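Local coordinates for N-acylhomoserine lactone dependent regulatory protein (Burkholderia cenocepacia, PDB 5L10) that probably regulates transcription in response to N-acylhomoserine lactone signals, present here as the autoinducer-binding domain of a longer LuxR-family DNA-binding protein, at residues A[132-137]-A[154-159]; A[27-32]-A[39-44]; A[11-16]-A[161-166]. One frame throughout, in Å; residues are numbered along the deposited sequence.

Interaction 1: A[132-137]-A[154-159]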
# COMPACT_ATOMS: atom_id res chain seq x y z
N LEU A 132 -10.10 -1.36 0.20
CA LEU A 132 -10.27 -2.16 -1.01
C LEU A 132 -10.75 -3.55 -0.61
O LEU A 132 -10.15 -4.19 0.27
CB LEU A 132 -8.97 -2.27 -1.80
CG LEU A 132 -9.04 -3.21 -3.01
CD1 LEU A 132 -9.91 -2.62 -4.13
CD2 LEU A 132 -7.65 -3.55 -3.53
N THR A 133 -11.83 -4.00 -1.24
CA THR A 133 -12.43 -5.29 -0.91
C THR A 133 -12.57 -6.10 -2.19
O THR A 133 -13.20 -5.64 -3.16
CB THR A 133 -13.79 -5.09 -0.24
OG1 THR A 133 -13.61 -4.44 1.02
CG2 THR A 133 -14.47 -6.42 -0.01
N LEU A 134 -11.97 -7.28 -2.21
CA LEU A 134 -12.04 -8.20 -3.34
C LEU A 134 -12.85 -9.42 -2.92
O LEU A 134 -12.47 -10.12 -1.97
CB LEU A 134 -10.64 -8.61 -3.80
CG LEU A 134 -9.67 -7.47 -4.07
CD1 LEU A 134 -8.31 -8.01 -4.48
CD2 LEU A 134 -10.24 -6.53 -5.12
N VAL A 135 -13.95 -9.68 -3.62
CA VAL A 135 -14.88 -10.73 -3.22
C VAL A 135 -15.11 -11.68 -4.39
O VAL A 135 -15.28 -11.24 -5.54
CB VAL A 135 -16.22 -10.15 -2.73
CG1 VAL A 135 -17.04 -11.23 -2.06
CG2 VAL A 135 -15.99 -8.99 -1.79
N ARG A 136 -15.12 -12.97 -4.09
CA ARG A 136 -15.57 -14.00 -5.01
C ARG A 136 -16.83 -14.66 -4.45
O ARG A 136 -17.01 -14.73 -3.23
CB ARG A 136 -14.49 -15.05 -5.27
CG ARG A 136 -13.47 -15.18 -4.15
CD ARG A 136 -12.26 -15.97 -4.62
NE ARG A 136 -12.59 -17.37 -4.85
CZ ARG A 136 -11.82 -18.21 -5.53
NH1 ARG A 136 -10.68 -17.79 -6.06
NH2 ARG A 136 -12.19 -19.47 -5.69
N ASP A 137 -17.69 -15.13 -5.34
CA ASP A 137 -18.98 -15.69 -4.96
C ASP A 137 -19.03 -17.21 -5.05
O ASP A 137 -20.07 -17.80 -4.73
CB ASP A 137 -20.09 -15.10 -5.84
CG ASP A 137 -19.88 -15.40 -7.32
OD1 ASP A 137 -18.78 -15.85 -7.69
OD2 ASP A 137 -20.83 -15.17 -8.11
N ALA A 154 -1.57 -7.48 -2.68
CA ALA A 154 -0.83 -6.35 -2.14
C ALA A 154 -0.61 -5.29 -3.20
O ALA A 154 -0.81 -4.09 -2.97
CB ALA A 154 0.51 -6.82 -1.57
N SER A 155 -0.20 -5.72 -4.39
CA SER A 155 -0.02 -4.80 -5.51
C SER A 155 -1.30 -4.01 -5.78
O SER A 155 -1.29 -2.78 -5.83
CB SER A 155 0.42 -5.58 -6.74
OG SER A 155 0.66 -4.73 -7.84
N LEU A 156 -2.43 -4.72 -5.94
CA LEU A 156 -3.70 -4.05 -6.20
C LEU A 156 -4.09 -3.12 -5.06
O LEU A 156 -4.69 -2.06 -5.28
CB LEU A 156 -4.80 -5.08 -6.42
CG LEU A 156 -4.90 -5.69 -7.81
CD1 LEU A 156 -6.11 -6.61 -7.89
CD2 LEU A 156 -4.99 -4.58 -8.83
N SER A 157 -3.78 -3.53 -3.82
CA SER A 157 -4.14 -2.72 -2.66
C SER A 157 -3.37 -1.41 -2.65
O SER A 157 -3.95 -0.34 -2.39
CB SER A 157 -3.87 -3.52 -1.39
OG SER A 157 -4.16 -2.74 -0.26
N HIS A 158 -2.07 -1.46 -2.92
CA HIS A 158 -1.29 -0.23 -3.07
C HIS A 158 -1.84 0.62 -4.20
O HIS A 158 -1.91 1.85 -4.08
CB HIS A 158 0.18 -0.57 -3.31
CG HIS A 158 1.00 0.58 -3.81
ND1 HIS A 158 0.97 0.99 -5.13
CD2 HIS A 158 1.87 1.40 -3.18
CE1 HIS A 158 1.79 2.02 -5.29
NE2 HIS A 158 2.35 2.29 -4.12
N ALA A 159 -2.24 -0.02 -5.30
CA ALA A 159 -2.74 0.73 -6.45
C ALA A 159 -4.04 1.45 -6.12
O ALA A 159 -4.24 2.60 -6.54
CB ALA A 159 -2.94 -0.21 -7.64
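L132 and L134 on strand 132-136 face L156 and S157 on helix 154-159, the two short axes approaching to 9.3 Å and running closer to antiparallel than parallel, at 140°. The backbones come nearest at L132 and S157, whose CA atoms are 6.4 Å apart. No hydrogen bond joins the segments, and what holds them is leucine packing. L132 comes closest to the helix: with CG anti to its own backbone N (chi1 175°), its CD2 methyl comes down on the helix backbone, 3.7 Å from CA of S157 and equally near O of L156. The same methyl lies 4.3 Å from CB of L156, so it rests where the two helix residues join. Two positions along the strand, CD1 of L134 meets CD1 of L156 methyl to methyl at 4.3 Å. L156 also touches I29, A32 and A33 of helix 22-35, so its branched end sits between sheet and neighbouring helix. The second subunit packs on A154, S155 and S157 of the same helix. The long last helix of this domain, laid on an antiparallel sheet by its aliphatic side chains, is the alpha-beta layer packing of LuxR-type autoinducer-binding domains.

Interaction 2: A[27-32]-A[39-44]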
# COMPACT_ATOMS: atom_id res chain seq x y z
N PRO A 27 -11.78 0.93 -13.37
CA PRO A 27 -11.84 -0.23 -14.28
C PRO A 27 -10.53 -1.01 -14.36
O PRO A 27 -10.57 -2.25 -14.43
CB PRO A 27 -12.20 0.40 -15.63
CG PRO A 27 -13.01 1.57 -15.26
CD PRO A 27 -12.38 2.12 -14.00
N PRO A 28 -9.36 -0.36 -14.38
CA PRO A 28 -8.12 -1.17 -14.34
C PRO A 28 -8.01 -2.04 -13.11
O PRO A 28 -7.62 -3.21 -13.22
CB PRO A 28 -7.01 -0.11 -14.38
CG PRO A 28 -7.61 1.03 -15.06
CD PRO A 28 -9.04 1.07 -14.59
N ILE A 29 -8.35 -1.51 -11.93
CA ILE A 29 -8.23 -2.30 -10.70
C ILE A 29 -9.26 -3.42 -10.68
O ILE A 29 -8.97 -4.54 -10.25
CB ILE A 29 -8.35 -1.38 -9.47
CG1 ILE A 29 -7.27 -0.30 -9.50
CG2 ILE A 29 -8.25 -2.20 -8.19
CD1 ILE A 29 -7.41 0.73 -8.40
N ALA A 30 -10.48 -3.13 -11.15
CA ALA A 30 -11.51 -4.17 -11.19
C ALA A 30 -11.18 -5.24 -12.22
O ALA A 30 -11.43 -6.43 -11.99
CB ALA A 30 -12.87 -3.53 -11.48
N ALA A 31 -10.62 -4.85 -13.37
CA ALA A 31 -10.24 -5.83 -14.37
C ALA A 31 -9.12 -6.73 -13.87
O ALA A 31 -9.12 -7.94 -14.14
CB ALA A 31 -9.83 -5.13 -15.67
N ALA A 32 -8.17 -6.18 -13.11
CA ALA A 32 -7.10 -7.00 -12.55
C ALA A 32 -7.64 -7.96 -11.50
O ALA A 32 -7.30 -9.14 -11.49
CB ALA A 32 -6.01 -6.11 -11.97
N ARG A 39 -14.76 -11.94 -8.56
CA ARG A 39 -15.85 -11.42 -9.38
C ARG A 39 -16.18 -9.98 -9.04
O ARG A 39 -16.52 -9.18 -9.92
CB ARG A 39 -17.09 -12.30 -9.22
CG ARG A 39 -18.36 -11.63 -9.69
CD ARG A 39 -19.43 -12.61 -10.03
NE ARG A 39 -20.64 -11.93 -10.47
CZ ARG A 39 -21.61 -12.52 -11.15
NH1 ARG A 39 -21.51 -13.79 -11.48
NH2 ARG A 39 -22.69 -11.82 -11.50
N TYR A 40 -16.07 -9.62 -7.76
CA TYR A 40 -16.50 -8.32 -7.28
C TYR A 40 -15.33 -7.54 -6.70
O TYR A 40 -14.49 -8.09 -5.98
CB TYR A 40 -17.58 -8.47 -6.23
CG TYR A 40 -18.86 -9.09 -6.75
CD1 TYR A 40 -19.70 -8.38 -7.60
CD2 TYR A 40 -19.25 -10.37 -6.37
CE1 TYR A 40 -20.88 -8.93 -8.06
CE2 TYR A 40 -20.43 -10.92 -6.82
CZ TYR A 40 -21.24 -10.20 -7.67
OH TYR A 40 -22.41 -10.75 -8.14
N CYS A 41 -15.29 -6.25 -7.00
CA CYS A 41 -14.24 -5.35 -6.55
C CYS A 41 -14.88 -4.06 -6.07
O CYS A 41 -15.51 -3.35 -6.86
CB CYS A 41 -13.24 -5.07 -7.68
SG CYS A 41 -12.06 -3.78 -7.30
N VAL A 42 -14.73 -3.76 -4.79
CA VAL A 42 -15.41 -2.64 -4.15
C VAL A 42 -14.38 -1.79 -3.43
O VAL A 42 -13.46 -2.33 -2.79
CB VAL A 42 -16.49 -3.12 -3.17
CG1 VAL A 42 -17.32 -1.95 -2.65
CG2 VAL A 42 -17.39 -4.16 -3.81
N TYR A 43 -14.52 -0.47 -3.52
CA TYR A 43 -13.67 0.45 -2.78
C TYR A 43 -14.53 1.41 -1.97
O TYR A 43 -15.49 1.98 -2.50
CB TYR A 43 -12.73 1.24 -3.69
CG TYR A 43 -11.57 1.83 -2.93
CD1 TYR A 43 -10.47 1.05 -2.59
CD2 TYR A 43 -11.58 3.16 -2.52
CE1 TYR A 43 -9.42 1.57 -1.87
CE2 TYR A 43 -10.53 3.69 -1.80
CZ TYR A 43 -9.44 2.90 -1.48
OH TYR A 43 -8.39 3.41 -0.77
N GLY A 44 -14.17 1.60 -0.71
CA GLY A 44 -14.90 2.51 0.15
C GLY A 44 -14.01 3.55 0.80
O GLY A 44 -12.99 3.22 1.40
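The hydrogen bond from A31 N to P27 O, 2.8 Å long, helps form the helical turn that brings I29 and A30 against C41 of the neighbouring strand. C41 is the one residue of 39-44 that meets the helix, and it touches both partners. Its CB lies 4.1 Å from CB of A30, while its SG, turned anti to the backbone N (chi1 171°), passes beside the helix backbone at 3.9 Å from CA of A30. From that position the sulfur also reaches the CG2 branch of I29, at 4.2 Å. With a single methyl on A30 and a short thiol on C41, the two backbones come close, 5.5 Å between the CA atoms of this pair. Helix 22-35 thus lies on one face of the antiparallel sheet of the autoinducer-binding domain, and a short loop leads from the helix into the strand. C41 also packs on L132 and L134 of the adjacent strand 129-136, and its backbone N donates to OD1 of N61. The strand starts with a classic beta bulge, in which R39 and Y40 both face V135. There the Y40 ring has CG of R39 over the centre of one face, 3.5 Å above the plane. Further along, the hydroxyl of Y43 is hydrogen-bonded to ND1 of H161 on helix 143-169.

Interaction 3: A[11-16]-A[161-166]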
# COMPACT_ATOMS: atom_id res chain seq x y z
N ASP A 11 -0.30 -4.68 -16.78
CA ASP A 11 -1.26 -3.93 -17.59
C ASP A 11 -2.10 -3.00 -16.73
O ASP A 11 -2.51 -1.92 -17.20
CB ASP A 11 -2.18 -4.89 -18.37
CG ASP A 11 -1.43 -5.70 -19.41
OD1 ASP A 11 -1.97 -5.88 -20.53
OD2 ASP A 11 -0.31 -6.16 -19.12
N CYS A 12 -2.38 -3.38 -15.49
CA CYS A 12 -3.15 -2.53 -14.59
C CYS A 12 -2.40 -1.24 -14.28
O CYS A 12 -2.96 -0.15 -14.39
CB CYS A 12 -3.46 -3.29 -13.29
SG CYS A 12 -4.49 -2.39 -12.11
N PHE A 13 -1.12 -1.35 -13.92
CA PHE A 13 -0.38 -0.17 -13.49
C PHE A 13 -0.09 0.77 -14.65
O PHE A 13 -0.03 1.99 -14.45
CB PHE A 13 0.91 -0.59 -12.79
CG PHE A 13 0.71 -0.90 -11.34
CD1 PHE A 13 0.97 0.05 -10.37
CD2 PHE A 13 0.23 -2.14 -10.95
CE1 PHE A 13 0.78 -0.24 -9.03
CE2 PHE A 13 0.03 -2.43 -9.62
CZ PHE A 13 0.30 -1.48 -8.66
N ASP A 14 0.07 0.25 -15.86
CA ASP A 14 0.23 1.14 -17.00
C ASP A 14 -1.06 1.90 -17.27
O ASP A 14 -1.02 3.10 -17.58
CB ASP A 14 0.67 0.35 -18.24
CG ASP A 14 2.17 0.37 -18.43
OD1 ASP A 14 2.90 0.51 -17.42
OD2 ASP A 14 2.63 0.25 -19.59
N ALA A 15 -2.21 1.24 -17.15
CA ALA A 15 -3.48 1.93 -17.30
C ALA A 15 -3.68 2.98 -16.22
O ALA A 15 -4.29 4.03 -16.47
CB ALA A 15 -4.64 0.93 -17.28
N LEU A 16 -3.15 2.74 -15.02
CA LEU A 16 -3.30 3.69 -13.93
C LEU A 16 -2.43 4.93 -14.12
O LEU A 16 -2.67 5.94 -13.46
CB LEU A 16 -2.97 3.02 -12.59
CG LEU A 16 -3.96 1.95 -12.13
CD1 LEU A 16 -3.55 1.38 -10.79
CD2 LEU A 16 -5.37 2.51 -12.07
N HIS A 161 -5.08 2.49 -3.15
CA HIS A 161 -4.84 3.57 -2.20
C HIS A 161 -4.06 4.71 -2.83
O HIS A 161 -4.22 5.87 -2.42
CB HIS A 161 -4.11 3.02 -0.98
CG HIS A 161 -4.88 1.95 -0.26
ND1 HIS A 161 -6.25 1.97 -0.15
CD2 HIS A 161 -4.46 0.83 0.38
CE1 HIS A 161 -6.65 0.90 0.52
NE2 HIS A 161 -5.58 0.20 0.86
N ALA A 162 -3.23 4.42 -3.83
CA ALA A 162 -2.39 5.44 -4.43
C ALA A 162 -3.03 6.11 -5.64
O ALA A 162 -2.75 7.29 -5.91
CB ALA A 162 -1.04 4.85 -4.84
N TYR A 163 -3.88 5.39 -6.38
CA TYR A 163 -4.43 5.92 -7.62
C TYR A 163 -5.93 6.15 -7.59
O TYR A 163 -6.42 6.98 -8.37
CB TYR A 163 -4.11 4.97 -8.79
CG TYR A 163 -2.64 4.84 -9.08
CD1 TYR A 163 -2.02 5.70 -9.99
CD2 TYR A 163 -1.86 3.87 -8.46
CE1 TYR A 163 -0.67 5.59 -10.27
CE2 TYR A 163 -0.51 3.75 -8.74
CZ TYR A 163 0.08 4.61 -9.64
OH TYR A 163 1.42 4.50 -9.91
N LEU A 164 -6.68 5.47 -6.72
CA LEU A 164 -8.13 5.62 -6.66
C LEU A 164 -8.57 6.49 -5.49
O LEU A 164 -9.30 7.46 -5.68
CB LEU A 164 -8.80 4.25 -6.58
CG LEU A 164 -10.33 4.27 -6.59
CD1 LEU A 164 -10.81 4.95 -7.85
CD2 LEU A 164 -10.88 2.86 -6.50
N MSE A 165 -8.15 6.16 -4.27
CA MSE A 165 -8.53 6.92 -3.09
C MSE A 165 -8.28 8.44 -3.20
O MSE A 165 -9.20 9.22 -2.93
CB MSE A 165 -7.81 6.36 -1.85
CG MSE A 165 -7.76 7.33 -0.69
SE MSE A 165 -7.38 6.52 1.05
CE MSE A 165 -5.70 5.63 0.64
N PRO A 166 -7.08 8.88 -3.59
CA PRO A 166 -6.83 10.32 -3.68
C PRO A 166 -7.69 11.02 -4.72
O PRO A 166 -7.93 12.23 -4.59
CB PRO A 166 -5.35 10.41 -4.06
CG PRO A 166 -5.08 9.14 -4.75
CD PRO A 166 -5.89 8.12 -4.02
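One face of the Y163 ring carries L16, whose CB sits 3.8 Å above the ring plane, displaced toward the rim. This is a CH-pi contact: CB of L16 is 4.0 Å from the centroid of the Y163 ring and 18° off its normal. The leucine is extended beyond that point, with CD1 anti to its CA (chi2 -179°), which carries the methyl across to the other flank of the ring, 3.8 Å from CD2 of Y163. The carbonyl O of L16 lies 3.5 Å from CD1 of Y163. F13, one turn earlier, adds its own ring at a slant, CE1 of F13 being 4.2 Å from CE2 of Y163. In this way the L16 and F13 side of helix 3-16 packs on helix 143-169, and residues nearly 150 positions apart in sequence close the helical layer of the domain. Helix 143-169 has a wider, pi-type turn at 161-164, and Y163 lies within it. With CG anti to its carbonyl carbon (chi1 -64°), Y163 extends toward helix 3-16, and its hydroxyl is hydrogen-bonded to NE2 of Q17, just past L16. The second subunit borders this site as well: Y163 packs on R90 of that subunit and F13 on its A154. Within the chain, L16 and F13 both touch A159, and P28 of helix 22-35 also packs on L16.

All three contacts are made by buried residues, but interaction 1 lies nearest the chain centre and interaction 3 furthest out; both of these touch the second subunit. Interactions 1 and 2 set two different helices on neighbouring strands of one sheet, whose backbones are joined by bonds such as T133 N to V42 O, 2.8 Å. Interactions 1 and 3 share helix 143-169, and A159, within the helix segment of interaction 1, touches F13 and L16. The chemistry differs: branched aliphatic chains in interaction 1, small alanine and thiol groups in interaction 2, a tyrosine ring packed by leucine and phenylalanine between two helices in interaction 3. Interactions 2 and 3 meet where P28 of helix 22-35 packs on A15 of helix 3-16.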